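Lin2960 protein (Listeria innocua, PDB 3OOP) is of unknown function but probably binds DNA as a dimeric transcription regulator of the MarR family. Local coordinates at residues R5-Y8 against D9-S12; Q54-I57 against A58-T61; T65-V68 against N69-D73. One frame throughout, in Å; residues are numbered along the deposited sequence. Where two conformers were deposited one is given.

Interaction 1: R5-Y8 against D9-S12; sequences RGYY and DEIS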
# COMPACT_ATOMS: atom_id res chain seq x y z
N ARG A 5 15.09 1.39 7.41
CA ARG A 5 14.05 0.46 7.00
C ARG A 5 12.80 0.66 7.87
O ARG A 5 11.69 0.66 7.36
CB ARG A 5 14.55 -0.98 7.08
CG ARG A 5 13.92 -1.89 6.06
CD ARG A 5 14.31 -3.34 6.29
NE ARG A 5 13.42 -4.25 5.57
CZ ARG A 5 13.49 -5.57 5.63
NH1 ARG A 5 12.64 -6.31 4.93
NH2 ARG A 5 14.42 -6.17 6.38
N GLY A 6 13.01 0.85 9.17
CA GLY A 6 11.95 1.24 10.09
C GLY A 6 11.20 2.50 9.69
O GLY A 6 9.96 2.50 9.69
N TYR A 7 11.92 3.57 9.36
CA TYR A 7 11.28 4.82 8.95
C TYR A 7 10.51 4.67 7.65
O TYR A 7 9.41 5.22 7.50
CB TYR A 7 12.28 5.97 8.79
CG TYR A 7 13.03 6.35 10.05
CD1 TYR A 7 12.35 6.76 11.20
CD2 TYR A 7 14.43 6.32 10.08
CE1 TYR A 7 13.05 7.12 12.36
CE2 TYR A 7 15.13 6.67 11.24
CZ TYR A 7 14.44 7.07 12.37
OH TYR A 7 15.14 7.42 13.50
N TYR A 8 11.09 3.95 6.68
CA TYR A 8 10.40 3.71 5.43
C TYR A 8 9.10 2.94 5.68
O TYR A 8 8.06 3.27 5.12
CB TYR A 8 11.30 2.94 4.46
CG TYR A 8 10.71 2.85 3.07
CD1 TYR A 8 11.05 3.78 2.09
CD2 TYR A 8 9.75 1.88 2.77
CE1 TYR A 8 10.48 3.71 0.81
CE2 TYR A 8 9.17 1.81 1.51
CZ TYR A 8 9.54 2.73 0.53
OH TYR A 8 8.97 2.66 -0.72
N ASP A 9 9.17 1.91 6.52
CA ASP A 9 8.00 1.08 6.82
C ASP A 9 6.85 1.88 7.44
O ASP A 9 5.67 1.65 7.11
CB ASP A 9 8.39 -0.10 7.72
CG ASP A 9 9.20 -1.15 6.98
OD1 ASP A 9 9.32 -1.07 5.73
OD2 ASP A 9 9.72 -2.07 7.65
N GLU A 10 7.19 2.82 8.32
CA GLU A 10 6.20 3.72 8.88
C GLU A 10 5.54 4.56 7.77
O GLU A 10 4.32 4.75 7.77
CB GLU A 10 6.83 4.60 9.98
CG GLU A 10 7.18 3.82 11.25
CD GLU A 10 8.15 4.56 12.15
OE1 GLU A 10 8.69 3.94 13.09
OE2 GLU A 10 8.39 5.77 11.93
N ILE A 11 6.35 5.02 6.82
CA ILE A 11 5.83 5.79 5.69
C ILE A 11 4.90 4.95 4.81
O ILE A 11 3.83 5.42 4.42
CB ILE A 11 6.95 6.40 4.82
CG1 ILE A 11 7.54 7.63 5.53
CG2 ILE A 11 6.39 6.82 3.46
CD1 ILE A 11 8.89 8.07 4.99
N SER A 12 5.30 3.72 4.46
CA SER A 12 4.41 2.89 3.66
C SER A 12 3.07 2.66 4.37
O SER A 12 2.01 2.73 3.73
CB SER A 12 5.08 1.58 3.22
OG SER A 12 5.52 0.82 4.32

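Interaction 2: Q54-I57 against A58-T61; sequences QKEI and ALWT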
# COMPACT_ATOMS: atom_id res chain seq x y z
N GLN A 54 -20.83 0.27 -21.85
CA GLN A 54 -20.99 -0.31 -20.53
C GLN A 54 -19.80 -1.20 -20.19
O GLN A 54 -19.36 -1.25 -19.04
CB GLN A 54 -22.31 -1.08 -20.44
CG GLN A 54 -23.16 -0.70 -19.25
CD GLN A 54 -24.62 -1.07 -19.42
OE1 GLN A 54 -25.31 -0.55 -20.31
NE2 GLN A 54 -25.11 -1.94 -18.56
N LYS A 55 -19.25 -1.89 -21.19
CA LYS A 55 -18.01 -2.63 -21.04
C LYS A 55 -16.86 -1.74 -20.54
O LYS A 55 -16.18 -2.08 -19.58
CB LYS A 55 -17.62 -3.34 -22.34
CG LYS A 55 -16.28 -4.05 -22.27
CD LYS A 55 -15.68 -4.26 -23.64
CE LYS A 55 -14.16 -4.28 -23.56
NZ LYS A 55 -13.59 -5.56 -23.02
N GLU A 56 -16.65 -0.59 -21.20
CA GLU A 56 -15.56 0.31 -20.83
C GLU A 56 -15.75 1.00 -19.47
O GLU A 56 -14.76 1.34 -18.82
CB GLU A 56 -15.29 1.34 -21.93
CG GLU A 56 -14.62 0.77 -23.20
CD GLU A 56 -13.20 0.25 -22.97
OE1 GLU A 56 -12.50 0.78 -22.07
OE2 GLU A 56 -12.79 -0.68 -23.69
N ILE A 57 -16.99 1.21 -19.05
CA ILE A 57 -17.23 1.78 -17.71
C ILE A 57 -16.79 0.83 -16.60
O ILE A 57 -16.23 1.27 -15.59
CB ILE A 57 -18.69 2.26 -17.51
CG1 ILE A 57 -18.87 3.64 -18.12
CG2 ILE A 57 -19.04 2.36 -16.02
CD1 ILE A 57 -18.02 4.74 -17.43
N ALA A 58 -17.06 -0.46 -16.80
CA ALA A 58 -16.60 -1.50 -15.89
C ALA A 58 -15.09 -1.42 -15.69
O ALA A 58 -14.60 -1.38 -14.56
CB ALA A 58 -16.99 -2.87 -16.42
N LEU A 59 -14.34 -1.35 -16.80
CA LEU A 59 -12.88 -1.22 -16.75
C LEU A 59 -12.45 0.08 -16.06
O LEU A 59 -11.55 0.06 -15.20
CB LEU A 59 -12.31 -1.29 -18.17
CG LEU A 59 -11.87 -2.64 -18.75
CD1 LEU A 59 -12.99 -3.68 -18.79
CD2 LEU A 59 -11.27 -2.44 -20.14
N TRP A 60 -13.09 1.19 -16.42
CA TRP A 60 -12.79 2.49 -15.82
C TRP A 60 -13.00 2.50 -14.31
O TRP A 60 -12.17 3.02 -13.58
CB TRP A 60 -13.65 3.58 -16.48
CG TRP A 60 -13.35 4.96 -16.00
CD1 TRP A 60 -13.88 5.59 -14.91
CD2 TRP A 60 -12.45 5.90 -16.60
NE1 TRP A 60 -13.37 6.86 -14.79
CE2 TRP A 60 -12.49 7.08 -15.82
CE3 TRP A 60 -11.61 5.85 -17.72
CZ2 TRP A 60 -11.72 8.21 -16.13
CZ3 TRP A 60 -10.84 6.98 -18.03
CH2 TRP A 60 -10.91 8.14 -17.23
N THR A 61 -14.11 1.93 -13.85
CA THR A 61 -14.45 2.00 -12.43
C THR A 61 -13.92 0.79 -11.67
O THR A 61 -13.88 0.80 -10.44
CB THR A 61 -15.97 2.07 -12.21
OG1 THR A 61 -16.58 0.89 -12.76
CG2 THR A 61 -16.57 3.29 -12.89

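Interaction 3: T65-V68 against N69-D73; sequences TPTV and NRIVD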
# COMPACT_ATOMS: atom_id res chain seq x y z
N THR A 65 -19.36 -6.60 -14.53
CA THR A 65 -20.50 -6.46 -15.43
C THR A 65 -21.85 -6.33 -14.70
O THR A 65 -22.58 -5.37 -14.94
CB THR A 65 -20.55 -7.61 -16.48
OG1 THR A 65 -19.25 -7.79 -17.06
CG2 THR A 65 -21.56 -7.31 -17.59
N PRO A 66 -22.20 -7.30 -13.81
CA PRO A 66 -23.47 -7.22 -13.08
C PRO A 66 -23.64 -5.94 -12.24
O PRO A 66 -24.74 -5.38 -12.21
CB PRO A 66 -23.43 -8.45 -12.16
CG PRO A 66 -22.49 -9.39 -12.83
CD PRO A 66 -21.45 -8.54 -13.47
N THR A 67 -22.57 -5.51 -11.58
CA THR A 67 -22.58 -4.31 -10.74
C THR A 67 -22.83 -3.06 -11.59
O THR A 67 -23.67 -2.23 -11.24
CB THR A 67 -21.27 -4.16 -9.95
OG1 THR A 67 -21.12 -5.29 -9.08
CG2 THR A 67 -21.23 -2.88 -9.13
N VAL A 68 -22.10 -2.95 -12.70
CA VAL A 68 -22.25 -1.80 -13.60
C VAL A 68 -23.65 -1.81 -14.21
O VAL A 68 -24.32 -0.77 -14.23
CB VAL A 68 -21.14 -1.74 -14.68
CG1 VAL A 68 -21.49 -0.74 -15.77
CG2 VAL A 68 -19.82 -1.36 -14.03
N ASN A 69 -24.12 -2.98 -14.65
CA ASN A 69 -25.47 -3.11 -15.19
C ASN A 69 -26.52 -2.59 -14.20
O ASN A 69 -27.44 -1.86 -14.57
CB ASN A 69 -25.76 -4.56 -15.60
CG ASN A 69 -24.83 -5.04 -16.71
OD1 ASN A 69 -24.10 -4.26 -17.32
ND2 ASN A 69 -24.87 -6.35 -16.99
N ARG A 70 -26.37 -2.97 -12.93
CA ARG A 70 -27.29 -2.55 -11.86
C ARG A 70 -27.27 -1.03 -11.67
O ARG A 70 -28.34 -0.40 -11.60
CB ARG A 70 -26.92 -3.23 -10.54
CG ARG A 70 -27.68 -2.70 -9.31
CD ARG A 70 -27.39 -3.51 -8.04
NE ARG A 70 -25.99 -3.47 -7.61
CZ ARG A 70 -25.41 -2.48 -6.94
NH1 ARG A 70 -26.09 -1.37 -6.63
NH2 ARG A 70 -24.13 -2.57 -6.61
N ILE A 71 -26.08 -0.46 -11.56
CA ILE A 71 -25.93 0.98 -11.33
C ILE A 71 -26.42 1.80 -12.53
O ILE A 71 -27.12 2.80 -12.36
CB ILE A 71 -24.48 1.38 -10.94
CG1 ILE A 71 -24.07 0.73 -9.61
CG2 ILE A 71 -24.35 2.90 -10.82
CD1 ILE A 71 -22.57 0.72 -9.33
N VAL A 72 -26.06 1.36 -13.74
CA VAL A 72 -26.56 1.99 -14.97
C VAL A 72 -28.10 2.01 -14.99
O VAL A 72 -28.71 3.02 -15.33
CB VAL A 72 -25.97 1.33 -16.23
CG1 VAL A 72 -26.71 1.76 -17.50
CG2 VAL A 72 -24.50 1.68 -16.34
N ASP A 73 -28.72 0.90 -14.59
CA ASP A 73 -30.18 0.89 -14.49
C ASP A 73 -30.74 1.95 -13.52
O ASP A 73 -31.72 2.62 -13.85
CB ASP A 73 -30.70 -0.52 -14.19
CG ASP A 73 -30.52 -1.47 -15.38
OD1 ASP A 73 -30.38 -0.98 -16.53
OD2 ASP A 73 -30.49 -2.71 -15.16

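Interaction 1: R5-Y8 against D9-S12
The carbonyl O of Y8 takes the N-H of S12 at 2.9 Å. This is an i to i+4 bond of the long N-terminal helix 2-29. In MarR-type regulators the N-terminal and C-terminal helices build the dimerisation region, and the contacts here agree with that. Three more bonds of the same kind join the two segments: D9 N to R5 O, E10 N to G6 O and I11 N to Y7 O. In one of the two conformers of S12, OG also bonds back to D9 O at 2.9 Å. In that conformer the first torsion (58°) sets the hydroxyl between the backbone N and the carbonyl carbon, within range of the preceding turn.

Y8 and I11 are the buried residues. The Y8 ring leaves the helix with CG anti to the backbone N (chi1 -171°). It lies obliquely near S12, CE2 to CB 4.4 Å, and packs on L135 and I138 of helix 125-141. Its hydroxyl bonds to the backbone O of V15 of the second subunit. I11 lies along the preceding turn, its CG1 3.6 Å from Y7 O. It packs on F131 of its own chain and on T132 of the second subunit.

D9 and E10 are exposed, while R5 and Y7 pack partly on L26 and R125 of the second subunit. In one of its two conformers E10 runs beside Y7 and points the same way, with OE2 at the ring edge, 4.1 Å from Y7 CD1. R5 NE and D9 OD2 have opposite charges but are 4.8 Å apart, so they make no close salt bridge. The D9 carboxylate folds back over the preceding turn, with CG 3.1 Å from R5 O.

Interaction 2: Q54-I57 against A58-T61
A58 N makes a weak i to i+4 bond to Q54 O at 3.3 Å, in the middle of helix 54-61. The A58 CB rests on K55 O at 3.4 Å. V68 of helix 65-77 packs on this small side chain.

L59 follows with another weak backbone bond, to K55 O. Its CD1 comes within 3.7 Å of the same carbonyl oxygen, while CD2 comes within 4.0 Å of E56 OE1. The E56 chain is bent at chi2 (-65°), which brings the carboxylate round toward L59. The two side chains cross obliquely.

W60 makes a firmer bond, N to E56 O at 2.9 Å. Only the root of its side chain meets the preceding turn, CB being 3.4 Å from E56 O. CG is anti to the backbone N (chi1 -176°), and the indole leads away from this turn. It packs on E44 and N49 of helix 37-49.

T61 ends the helix and holds I57 O twice. T61 N bonds to it at 2.8 Å and T61 OG1 at 2.9 Å. The two donors reach the oxygen from opposite faces of the carbonyl plane, and the hydroxyl is tilted 32° out of that plane. The T61 methyl CG2 also meets CG2 of I57. I57 is buried, and it packs on V42 and I46 of helix 37-49 and on V68.

At the start of the helix, Q54 NE2 probably bonds to N69 OD1, and Q54 OE1 bonds to R83 NH1. Helix 54-61 leads through a short turn into helix 65-77. The pair forms the helix-turn-helix of a MarR-type winged helix domain, with helix 54-61 as its first helix.

Interaction 3: T65-V68 against N69-D73
Helix 65-77 is the second helix of the helix-turn-helix, the one that in MarR relatives usually enters the major groove of DNA. Its first turns are tied by four i to i+4 bonds. V72 N to V68 O is the shortest, at 2.8 Å. N69 N to T65 O, R70 N to P66 O and I71 N to T67 O are the others.

V68, I71 and V72 are the buried residues. CG1 of V68 meets CG2 of V72 at 3.9 Å, and the two branches cross at an angle. V72 CG2 also rests on V68 O at 3.2 Å. V68 faces helix 54-61, V72 reaches I81 and R83 of strand 81-84, and I71 packs on Q39 and V42 of helix 37-49.

T67 runs alongside both R70 and I71. Its methyl CG2 lies anti to the backbone N and touches I71 CD1 at 3.8 Å and R70 NH2 at 3.9 Å. Its hydroxyl goes elsewhere, to D64. The R70 chain is bent at chi3 (63°), and its guanidinium forms a salt bridge with E38 of helix 37-49. T67 O and I71 CG1 lie over one face of that group, both offset toward its rim.

In one of its two conformers N69 lies beside T65, with ND2 3.5 Å from T65 CG2. V68, I71 and V72 are buried while T65, P66 and R70 are exposed, consistent with the recognition helix of a winged helix domain.

How the interactions relate
Interactions 2 and 3 are neighbours, with centres about 10 Å apart. They lie on consecutive helices of the helix-turn-helix and touch directly. Q54 NE2 probably bonds to N69 OD1 at 2.8 Å. A58 CA packs on V68 CG2 at 3.7 Å, and Q54 CG on V68 CG1 at 3.9 Å. V68 touches V72 in its own helix and Q54 and A58 in the preceding one. Interaction 1 stands apart, with its centre about 35 Å from that of interaction 2 and about 40 Å from that of interaction 3. It belongs to the dimer interface, while the other two belong to the probable DNA-binding domain.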